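Long-range contact in probable transcriptional regulator (Pseudomonas aeruginosa, PDB 2HR3), which probably binds DNA as a dimeric winged helix-turn-helix transcriptional regulator of the MarR family: residues Leu41-Glu55 and Thr92-Tyr105. Numbering follows the deposited sequence.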
loop_
_atom_site.group_PDB
_atom_site.type_symbol
_atom_site.label_atom_id
_atom_site.label_comp_id
_atom_site.label_asym_id
_atom_site.label_seq_id
_atom_site.Cartn_x
_atom_site.Cartn_y
_atom_site.Cartn_z
ATOM N N LEU A 41 -4.436 -9.514 -8.694
ATOM C CA LEU A 41 -5.908 -9.590 -8.871
ATOM C C LEU A 41 -6.640 -8.297 -8.612
ATOM O O LEU A 41 -7.605 -7.911 -9.318
ATOM C CB LEU A 41 -6.478 -10.615 -7.882
ATOM C CG LEU A 41 -7.122 -11.963 -8.277
ATOM C CD1 LEU A 41 -6.533 -12.595 -9.496
ATOM C CD2 LEU A 41 -7.104 -12.846 -7.084
ATOM N N GLY A 42 -6.203 -7.628 -7.553
ATOM C CA GLY A 42 -6.887 -6.444 -7.166
ATOM C C GLY A 42 -6.584 -5.346 -8.133
ATOM O O GLY A 42 -7.440 -4.556 -8.402
ATOM N N ALA A 43 -5.327 -5.271 -8.553
ATOM C CA ALA A 43 -4.892 -4.436 -9.611
ATOM C C ALA A 43 -5.677 -4.576 -10.910
ATOM O O ALA A 43 -6.077 -3.576 -11.506
ATOM C CB ALA A 43 -3.434 -4.664 -9.843
ATOM N N ILE A 44 -5.949 -5.801 -11.350
ATOM C CA ILE A 44 -6.738 -6.011 -12.584
ATOM C C ILE A 44 -8.175 -5.492 -12.458
ATOM O O ILE A 44 -8.777 -5.030 -13.436
ATOM C CB ILE A 44 -6.826 -7.537 -12.883
ATOM C CG1 ILE A 44 -5.483 -8.052 -13.402
ATOM C CG2 ILE A 44 -7.933 -7.856 -13.809
ATOM C CD1 ILE A 44 -5.287 -9.527 -13.305
ATOM N N ASP A 45 -8.769 -5.686 -11.274
ATOM C CA ASP A 45 -10.150 -5.283 -11.061
ATOM C C ASP A 45 -10.191 -3.758 -10.998
ATOM O O ASP A 45 -11.062 -3.124 -11.584
ATOM C CB ASP A 45 -10.665 -5.913 -9.791
ATOM C CG ASP A 45 -12.002 -5.306 -9.322
ATOM O OD1 ASP A 45 -13.046 -5.576 -9.989
ATOM O OD2 ASP A 45 -11.989 -4.578 -8.277
ATOM N N ARG A 46 -9.201 -3.180 -10.332
ATOM C CA ARG A 46 -9.107 -1.753 -10.281
ATOM C C ARG A 46 -9.087 -1.159 -11.674
ATOM O O ARG A 46 -9.892 -0.279 -11.946
ATOM C CB ARG A 46 -7.899 -1.302 -9.474
ATOM C CG ARG A 46 -8.171 -1.405 -7.964
ATOM C CD ARG A 46 -7.267 -0.529 -7.116
ATOM N NE ARG A 46 -5.860 -0.871 -7.259
ATOM C CZ ARG A 46 -5.239 -1.877 -6.647
ATOM N NH1 ARG A 46 -5.889 -2.692 -5.836
ATOM N NH2 ARG A 46 -3.934 -2.064 -6.854
ATOM N N LEU A 47 -8.199 -1.657 -12.552
ATOM C CA LEU A 47 -8.042 -1.125 -13.932
ATOM C C LEU A 47 -9.145 -1.523 -14.887
ATOM O O LEU A 47 -9.054 -1.248 -16.110
ATOM C CB LEU A 47 -6.714 -1.556 -14.544
ATOM C CG LEU A 47 -5.475 -1.032 -13.850
ATOM C CD1 LEU A 47 -4.288 -1.885 -14.307
ATOM C CD2 LEU A 47 -5.276 0.473 -14.081
ATOM N N GLY A 48 -10.181 -2.158 -14.369
ATOM C CA GLY A 48 -11.398 -2.337 -15.140
ATOM C C GLY A 48 -11.511 -3.732 -15.685
ATOM O O GLY A 48 -12.462 -4.049 -16.395
ATOM N N GLY A 49 -10.515 -4.551 -15.364
ATOM C CA GLY A 49 -10.610 -5.959 -15.577
ATOM C C GLY A 49 -10.341 -6.513 -16.954
ATOM O O GLY A 49 -10.567 -7.724 -17.111
ATOM N N ASP A 50 -9.922 -5.696 -17.954
ATOM C CA ASP A 50 -9.519 -6.255 -19.265
ATOM C C ASP A 50 -8.262 -5.592 -19.820
ATOM O O ASP A 50 -8.307 -4.857 -20.800
ATOM C CB ASP A 50 -10.661 -6.183 -20.263
ATOM C CG ASP A 50 -10.229 -6.553 -21.684
ATOM O OD1 ASP A 50 -9.642 -7.654 -21.843
ATOM O OD2 ASP A 50 -10.479 -5.744 -22.629
ATOM N N VAL A 51 -7.128 -5.995 -19.258
ATOM C CA VAL A 51 -5.902 -5.229 -19.234
ATOM C C VAL A 51 -4.693 -5.972 -19.765
ATOM O O VAL A 51 -4.553 -7.163 -19.591
ATOM C CB VAL A 51 -5.575 -4.807 -17.736
ATOM C CG1 VAL A 51 -6.489 -3.668 -17.270
ATOM C CG2 VAL A 51 -5.718 -5.992 -16.739
ATOM N N THR A 52 -3.779 -5.233 -20.391
ATOM C CA THR A 52 -2.507 -5.786 -20.837
ATOM C C THR A 52 -1.630 -6.031 -19.610
ATOM O O THR A 52 -1.656 -5.250 -18.630
ATOM C CB THR A 52 -1.711 -4.839 -21.868
ATOM O OG1 THR A 52 -1.724 -3.484 -21.418
ATOM C CG2 THR A 52 -2.324 -4.858 -23.260
ATOM N N PRO A 53 -0.812 -7.076 -19.671
ATOM C CA PRO A 53 0.264 -7.196 -18.717
ATOM C C PRO A 53 1.017 -5.899 -18.442
ATOM O O PRO A 53 1.261 -5.575 -17.240
ATOM C CB PRO A 53 1.168 -8.235 -19.365
ATOM C CG PRO A 53 0.143 -9.168 -20.028
ATOM C CD PRO A 53 -0.845 -8.216 -20.610
ATOM N N SER A 54 1.400 -5.199 -19.521
ATOM C CA SER A 54 2.111 -3.908 -19.483
ATOM C C SER A 54 1.418 -2.827 -18.681
ATOM O O SER A 54 2.028 -2.115 -17.947
ATOM C CB SER A 54 2.271 -3.368 -20.897
ATOM O OG SER A 54 3.381 -3.957 -21.548
ATOM N N GLU A 55 0.130 -2.686 -18.854
ATOM C CA GLU A 55 -0.552 -1.626 -18.200
ATOM C C GLU A 55 -0.588 -1.883 -16.711
ATOM O O GLU A 55 -0.519 -0.959 -15.898
ATOM C CB GLU A 55 -1.964 -1.521 -18.742
ATOM C CG GLU A 55 -2.730 -0.357 -18.177
ATOM C CD GLU A 55 -4.160 -0.369 -18.614
ATOM O OE1 GLU A 55 -4.470 -1.075 -19.647
ATOM O OE2 GLU A 55 -4.955 0.322 -17.900
ATOM N N THR A 92 -2.315 -9.093 -25.699
ATOM C CA THR A 92 -2.837 -10.020 -24.695
ATOM C C THR A 92 -3.386 -9.253 -23.484
ATOM O O THR A 92 -2.742 -8.347 -22.951
ATOM C CB THR A 92 -1.735 -11.050 -24.258
ATOM O OG1 THR A 92 -1.871 -12.254 -25.030
ATOM C CG2 THR A 92 -1.838 -11.430 -22.794
ATOM N N ARG A 93 -4.585 -9.648 -23.080
ATOM C CA ARG A 93 -5.356 -8.974 -22.108
ATOM C C ARG A 93 -5.759 -10.015 -21.060
ATOM O O ARG A 93 -6.048 -11.153 -21.400
ATOM C CB ARG A 93 -6.565 -8.338 -22.770
ATOM C CG ARG A 93 -6.219 -7.655 -24.089
ATOM C CD ARG A 93 -7.001 -6.391 -24.313
ATOM N NE ARG A 93 -6.663 -5.411 -23.285
ATOM C CZ ARG A 93 -6.912 -4.115 -23.387
ATOM N NH1 ARG A 93 -7.517 -3.639 -24.467
ATOM N NH2 ARG A 93 -6.555 -3.303 -22.412
ATOM N N VAL A 94 -5.725 -9.628 -19.790
ATOM C CA VAL A 94 -6.113 -10.516 -18.711
ATOM C C VAL A 94 -7.302 -9.933 -17.980
ATOM O O VAL A 94 -7.429 -8.731 -17.850
ATOM C CB VAL A 94 -4.936 -10.869 -17.710
ATOM C CG1 VAL A 94 -3.814 -11.655 -18.499
ATOM C CG2 VAL A 94 -4.363 -9.642 -17.067
ATOM N N SER A 95 -8.155 -10.847 -17.559
ATOM C CA SER A 95 -9.363 -10.620 -16.831
ATOM C C SER A 95 -9.514 -11.538 -15.622
ATOM O O SER A 95 -8.944 -12.615 -15.534
ATOM C CB SER A 95 -10.533 -10.901 -17.736
ATOM O OG SER A 95 -10.892 -9.696 -18.334
ATOM N N LEU A 96 -10.325 -11.092 -14.681
ATOM C CA LEU A 96 -10.697 -11.954 -13.606
ATOM C C LEU A 96 -11.648 -12.990 -14.187
ATOM O O LEU A 96 -12.545 -12.659 -14.978
ATOM C CB LEU A 96 -11.363 -11.167 -12.505
ATOM C CG LEU A 96 -10.502 -10.174 -11.716
ATOM C CD1 LEU A 96 -10.987 -10.207 -10.320
ATOM C CD2 LEU A 96 -9.029 -10.461 -11.691
ATOM N N SER A 97 -11.407 -14.244 -13.815
ATOM C CA SER A 97 -12.415 -15.294 -13.946
ATOM C C SER A 97 -13.381 -15.062 -12.780
ATOM O O SER A 97 -13.049 -14.351 -11.825
ATOM C CB SER A 97 -11.781 -16.684 -13.880
ATOM O OG SER A 97 -11.405 -17.052 -12.571
ATOM N N SER A 98 -14.572 -15.640 -12.824
ATOM C CA SER A 98 -15.488 -15.474 -11.657
ATOM C C SER A 98 -15.018 -16.143 -10.308
ATOM O O SER A 98 -15.443 -15.697 -9.177
ATOM C CB SER A 98 -16.944 -15.837 -12.003
ATOM O OG SER A 98 -17.783 -15.147 -11.046
ATOM N N GLU A 99 -14.158 -17.169 -10.425
ATOM C CA GLU A 99 -13.362 -17.646 -9.287
ATOM C C GLU A 99 -12.440 -16.531 -8.773
ATOM O O GLU A 99 -12.253 -16.389 -7.594
ATOM C CB GLU A 99 -12.507 -18.853 -9.654
ATOM C CG GLU A 99 -12.340 -19.907 -8.531
ATOM C CD GLU A 99 -10.993 -20.666 -8.635
ATOM O OE1 GLU A 99 -10.804 -21.514 -9.560
ATOM O OE2 GLU A 99 -10.116 -20.415 -7.773
ATOM N N GLY A 100 -11.839 -15.780 -9.705
ATOM C CA GLY A 100 -11.006 -14.630 -9.386
ATOM C C GLY A 100 -11.753 -13.572 -8.616
ATOM O O GLY A 100 -11.245 -13.041 -7.600
ATOM N N ARG A 101 -12.943 -13.224 -9.108
ATOM C CA ARG A 101 -13.798 -12.257 -8.392
ATOM C C ARG A 101 -14.196 -12.745 -7.020
ATOM O O ARG A 101 -14.120 -12.000 -6.038
ATOM C CB ARG A 101 -15.084 -11.976 -9.162
ATOM C CG ARG A 101 -15.002 -10.837 -10.139
ATOM C CD ARG A 101 -16.120 -10.930 -11.175
ATOM N NE ARG A 101 -15.510 -10.667 -12.456
ATOM C CZ ARG A 101 -15.406 -11.521 -13.471
ATOM N NH1 ARG A 101 -15.932 -12.748 -13.416
ATOM N NH2 ARG A 101 -14.768 -11.118 -14.576
ATOM N N ARG A 102 -14.663 -13.994 -6.975
ATOM C CA ARG A 102 -15.175 -14.589 -5.735
ATOM C C ARG A 102 -14.067 -14.536 -4.682
ATOM O O ARG A 102 -14.312 -14.195 -3.511
ATOM C CB ARG A 102 -15.687 -16.035 -5.940
ATOM N N ASN A 103 -12.861 -14.893 -5.116
ATOM C CA ASN A 103 -11.657 -14.744 -4.301
ATOM C C ASN A 103 -11.312 -13.271 -3.848
ATOM O O ASN A 103 -11.137 -13.004 -2.658
ATOM C CB ASN A 103 -10.533 -15.335 -5.117
ATOM C CG ASN A 103 -9.286 -15.623 -4.320
ATOM O OD1 ASN A 103 -8.544 -14.694 -3.937
ATOM N ND2 ASN A 103 -8.964 -16.928 -4.186
ATOM N N LEU A 104 -11.239 -12.329 -4.773
ATOM C CA LEU A 104 -10.841 -10.966 -4.423
ATOM C C LEU A 104 -11.835 -10.302 -3.499
ATOM O O LEU A 104 -11.440 -9.714 -2.512
ATOM C CB LEU A 104 -10.675 -10.067 -5.683
ATOM C CG LEU A 104 -10.343 -8.582 -5.501
ATOM C CD1 LEU A 104 -8.940 -8.414 -4.958
ATOM C CD2 LEU A 104 -10.526 -7.799 -6.821
ATOM N N TYR A 105 -13.100 -10.330 -3.904
ATOM C CA TYR A 105 -14.212 -9.745 -3.192
ATOM C C TYR A 105 -14.333 -10.386 -1.815
ATOM O O TYR A 105 -14.523 -9.674 -0.779
ATOM C CB TYR A 105 -15.525 -9.974 -3.953
ATOM C CG TYR A 105 -15.606 -9.295 -5.307
ATOM C CD1 TYR A 105 -14.694 -8.310 -5.664
ATOM C CD2 TYR A 105 -16.604 -9.649 -6.246
ATOM C CE1 TYR A 105 -14.733 -7.715 -6.868
ATOM C CE2 TYR A 105 -16.660 -9.002 -7.496
ATOM C CZ TYR A 105 -15.714 -8.035 -7.783
ATOM O OH TYR A 105 -15.668 -7.349 -8.991
#
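I44 and L96 meet in the tightly packed part: L96 CD2 sits 3.5 Å from I44 CG2 and also touches L41 CD1. With CG2 anti to its backbone N (chi1 -73° for CG1), I44 turns that methyl onto L96 and sends CD1 to V94 CG2, 3.9 Å away. L104 slots in at the bare backbone of G42, its CD1 3.6 Å from G42 CA, while its CD2 packs on D45 CB. V51 and V94 form a single antiparallel hydrogen-bonded bridge, its V51 N to V94 O bond (3.1 Å) nearly straight at 171°.

The solvent side, where D50 and Y105 are exposed, is looser and polar. D50 lies across R93, with OD2 above one face of the guanidinium, toward its rim, and 3.9 Å from NE, a long salt bridge of charges alone. At the other end Y105 OH gives D45 OD1 a weak bond; D45 has its stronger partner in R108.

In the winged helix-turn-helix fold, this joins the end of helix 32-46 and the loop into helix 53-59 to the second wing strand, 93-96, and the start of helix 98-122. Strand 80-83 pairs with 93-96; I80 packs on L41 and I44, L56 on I44 and V94, and L74 on L41.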